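Local coordinates for S-adenosylmethionine:tRNA ribosyltransferase-isomerase (Thermotoga maritima, PDB 1VKY), which probably transfers and isomerizes the ribose moiety of S-adenosylmethionine onto 7-aminomethyl-7-deazaguanine in tRNA, giving epoxyqueuosine in the queuosine pathway, at residues E233-V238 / V280-L285. Residues are numbered along the deposited sequence; the frame is centred on the assembly and turned at random.
Sequences EEFYQV and VGKTDL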
ATOM      1  N   GLU B 233       7.353   2.493  20.882  1.00 66.81           N
ATOM      2  CA  GLU B 233       8.396   3.538  21.059  1.00 61.36           C
ATOM      3  C   GLU B 233       8.717   4.381  19.812  1.00 54.20           C
ATOM      4  O   GLU B 233       9.279   3.922  18.829  1.00 49.74           O
ATOM      5  CB  GLU B 233       9.671   3.012  21.704  1.00 62.53           C
ATOM      6  CG  GLU B 233       9.547   2.935  23.215  1.00 66.47           C
ATOM      7  CD  GLU B 233      10.840   3.247  23.922  1.00 68.46           C
ATOM      8  OE1 GLU B 233      11.900   2.740  23.478  1.00 71.63           O
ATOM      9  OE2 GLU B 233      10.785   3.984  24.930  1.00 63.56           O
ATOM     10  N   GLU B 234       8.319   5.642  19.901  1.00 49.97           N
ATOM     11  CA  GLU B 234       8.508   6.614  18.850  1.00 46.14           C
ATOM     12  C   GLU B 234       8.913   7.913  19.502  1.00 40.70           C
ATOM     13  O   GLU B 234       8.318   8.348  20.485  1.00 37.74           O
ATOM     14  CB  GLU B 234       7.221   6.788  18.060  1.00 45.32           C
ATOM     15  CG  GLU B 234       6.909   5.594  17.174  1.00 57.56           C
ATOM     16  CD  GLU B 234       5.531   5.664  16.522  1.00 60.47           C
ATOM     17  OE1 GLU B 234       4.742   6.567  16.905  1.00 61.10           O
ATOM     18  OE2 GLU B 234       5.241   4.806  15.634  1.00 68.87           O
ATOM     19  N   PHE B 235       9.971   8.514  18.982  1.00 35.90           N
ATOM     20  CA  PHE B 235      10.460   9.750  19.516  1.00 32.54           C
ATOM     21  C   PHE B 235      10.400  10.753  18.396  1.00 33.96           C
ATOM     22  O   PHE B 235      10.842  10.471  17.273  1.00 34.14           O
ATOM     23  CB  PHE B 235      11.906   9.613  20.028  1.00 35.03           C
ATOM     24  CG  PHE B 235      12.079   8.566  21.085  1.00 30.57           C
ATOM     25  CD1 PHE B 235      12.334   7.250  20.726  1.00 38.55           C
ATOM     26  CD2 PHE B 235      11.973   8.882  22.404  1.00 33.06           C
ATOM     27  CE1 PHE B 235      12.482   6.276  21.678  1.00 38.31           C
ATOM     28  CE2 PHE B 235      12.125   7.920  23.373  1.00 38.27           C
ATOM     29  CZ  PHE B 235      12.386   6.614  23.014  1.00 36.50           C
ATOM     30  N   TYR B 236       9.837  11.920  18.677  1.00 30.27           N
ATOM     31  CA  TYR B 236       9.891  12.991  17.688  1.00 26.87           C
ATOM     32  C   TYR B 236      11.186  13.731  17.869  1.00 25.13           C
ATOM     33  O   TYR B 236      11.767  13.768  18.963  1.00 25.91           O
ATOM     34  CB  TYR B 236       8.702  13.964  17.814  1.00 27.57           C
ATOM     35  CG  TYR B 236       8.690  14.745  19.099  1.00 20.17           C
ATOM     36  CD1 TYR B 236       9.511  15.884  19.265  1.00 23.55           C
ATOM     37  CD2 TYR B 236       7.900  14.352  20.168  1.00 24.90           C
ATOM     38  CE1 TYR B 236       9.492  16.594  20.429  1.00 23.64           C
ATOM     39  CE2 TYR B 236       7.874  15.093  21.327  1.00 26.65           C
ATOM     40  CZ  TYR B 236       8.658  16.196  21.451  1.00 27.02           C
ATOM     41  OH  TYR B 236       8.668  16.879  22.636  1.00 26.96           O
ATOM     42  N   GLN B 237      11.642  14.343  16.791  1.00 23.45           N
ATOM     43  CA  GLN B 237      12.758  15.280  16.869  1.00 22.31           C
ATOM     44  C   GLN B 237      12.445  16.496  16.018  1.00 21.93           C
ATOM     45  O   GLN B 237      12.008  16.357  14.888  1.00 23.25           O
ATOM     46  CB  GLN B 237      14.045  14.613  16.338  1.00 23.02           C
ATOM     47  CG  GLN B 237      15.299  15.513  16.417  1.00 27.61           C
ATOM     48  CD  GLN B 237      16.525  14.906  15.764  1.00 24.00           C
ATOM     49  OE1 GLN B 237      16.412  13.914  15.052  1.00 26.29           O
ATOM     50  NE2 GLN B 237      17.689  15.522  15.989  1.00 26.28           N
ATOM     51  N   VAL B 238      12.670  17.676  16.574  1.00 22.70           N
ATOM     52  CA  VAL B 238      12.601  18.946  15.875  1.00 23.13           C
ATOM     53  C   VAL B 238      13.962  19.580  16.017  1.00 23.36           C
ATOM     54  O   VAL B 238      14.322  20.133  17.059  1.00 24.48           O
ATOM     55  CB  VAL B 238      11.536  19.913  16.457  1.00 23.78           C
ATOM     56  CG1 VAL B 238      11.366  21.138  15.539  1.00 23.75           C
ATOM     57  CG2 VAL B 238      10.201  19.205  16.588  1.00 25.08           C
ATOM     58  N   VAL B 280      13.680  16.779  21.414  1.00 24.09           N
ATOM     59  CA  VAL B 280      13.495  15.359  21.200  1.00 24.36           C
ATOM     60  C   VAL B 280      12.618  14.867  22.344  1.00 26.60           C
ATOM     61  O   VAL B 280      12.825  15.271  23.477  1.00 28.21           O
ATOM     62  CB  VAL B 280      14.827  14.569  21.260  1.00 23.93           C
ATOM     63  CG1 VAL B 280      14.567  13.080  21.183  1.00 27.65           C
ATOM     64  CG2 VAL B 280      15.744  14.963  20.111  1.00 28.85           C
ATOM     65  N   GLY B 281      11.666  14.007  22.062  1.00 27.43           N
ATOM     66  CA  GLY B 281      10.785  13.510  23.115  1.00 26.75           C
ATOM     67  C   GLY B 281       9.751  12.569  22.585  1.00 28.77           C
ATOM     68  O   GLY B 281       9.824  12.114  21.455  1.00 30.17           O
ATOM     69  N   LYS B 282       8.779  12.249  23.432  1.00 30.52           N
ATOM     70  CA  LYS B 282       7.662  11.406  23.068  1.00 34.01           C
ATOM     71  C   LYS B 282       6.464  12.283  23.222  1.00 32.20           C
ATOM     72  O   LYS B 282       6.430  13.132  24.115  1.00 31.98           O
ATOM     73  CB  LYS B 282       7.528  10.229  24.031  1.00 37.03           C
ATOM     74  CG  LYS B 282       8.576   9.168  23.843  1.00 44.43           C
ATOM     75  CD  LYS B 282       8.411   8.045  24.865  1.00 51.18           C
ATOM     76  CE  LYS B 282       8.557   6.669  24.202  1.00 58.91           C
ATOM     77  NZ  LYS B 282       8.996   5.619  25.199  1.00 61.44           N
ATOM     78  N   THR B 283       5.507  12.115  22.341  1.00 34.30           N
ATOM     79  CA  THR B 283       4.287  12.863  22.459  1.00 35.53           C
ATOM     80  C   THR B 283       3.099  11.961  22.706  1.00 32.22           C
ATOM     81  O   THR B 283       2.894  10.994  21.998  1.00 30.81           O
ATOM     82  CB  THR B 283       4.046  13.771  21.257  1.00 35.26           C
ATOM     83  OG1 THR B 283       2.757  14.405  21.434  1.00 40.71           O
ATOM     84  CG2 THR B 283       3.958  13.011  19.927  1.00 35.10           C
ATOM     85  N   ASP B 284       2.321  12.332  23.720  1.00 32.54           N
ATOM     86  CA  ASP B 284       1.026  11.728  24.062  1.00 36.47           C
ATOM     87  C   ASP B 284      -0.169  12.545  23.585  1.00 32.64           C
ATOM     88  O   ASP B 284      -1.300  12.163  23.838  1.00 29.94           O
ATOM     89  CB  ASP B 284       0.919  11.682  25.605  1.00 41.64           C
ATOM     90  CG  ASP B 284       1.239  10.333  26.168  1.00 53.03           C
ATOM     91  OD1 ASP B 284       0.961   9.328  25.470  1.00 62.82           O
ATOM     92  OD2 ASP B 284       1.748  10.196  27.315  1.00 67.84           O
ATOM     93  N   LEU B 285       0.086  13.700  22.966  1.00 28.76           N
ATOM     94  CA  LEU B 285      -0.954  14.723  22.763  1.00 28.52           C
ATOM     95  C   LEU B 285      -2.085  14.164  21.954  1.00 28.77           C
ATOM     96  O   LEU B 285      -1.834  13.590  20.885  1.00 29.80           O
ATOM     97  CB  LEU B 285      -0.348  15.946  22.066  1.00 26.92           C
ATOM     98  CG  LEU B 285      -1.337  17.091  21.741  1.00 31.09           C
ATOM     99  CD1 LEU B 285      -1.942  17.678  23.009  1.00 33.94           C
ATOM    100  CD2 LEU B 285      -0.615  18.188  20.970  1.00 32.69           C
TER
HETATM  101  O   HOH W   1       6.124  10.021  20.400  1.00 50.44           O
HETATM  102  O   HOH W   2       7.169  15.987  24.523  1.00 41.95           O
HETATM  103  O   HOH W   3      10.949  17.651  24.049  1.00 45.57           O
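An antiparallel strand pair at one edge of the large mixed sheet of QueA joins Tyr236 and Gln237 to Gly281 and Val280; strand 279-281 is outermost within the chain, and strand 205-213 flanks strand 234-238 on its other side. Two backbone bonds define Tyr236 and Gly281 as the hydrogen-bonded pair: Tyr236 N to Gly281 O at 2.8 Å, and Gly281 N to Tyr236 O at 3.1 Å. The neighbouring Gln237 and Val280 form a non-hydrogen-bonded pair, where Val280 CG2 packs on Gln237 CG at 3.8 Å, while the extended Gln237 chain leads on to an amide hydrogen-bonded to His212 and Glu96.

The Tyr236 ring lies against the partner backbone. Its first torsion (65°) sets CG between the backbone N and the carbonyl carbon, bringing one ring face over Gly281. The CA of Gly281 makes a CH-pi contact 4.0 Å from the ring centroid, close to the ring normal. Thr283 N lies at the ring edge. Beyond the ring, two waters bind Tyr236 OH; one also donates to Lys282 O, the other to Val280 O, so the phenol is tied by solvent to carbonyls before and after Gly281. Side chains of helix 261-270, from Thr266 and Ile270, also touch this tyrosine.

Lys282 runs obliquely alongside the Phe235 ring toward Glu233, with CG 3.7 Å from Phe235 CD2. The aliphatic chain bends at its third torsion (136°), and its NZ is modelled in a salt bridge with Glu233 OE2, doubtfully short at 2.4 Å in a poorly ordered glutamate whose carboxylate also pairs with Arg108. Past Gly281 the regular pairing gives way to a water, which receives a bond from Thr283 N and donates to Glu234 O.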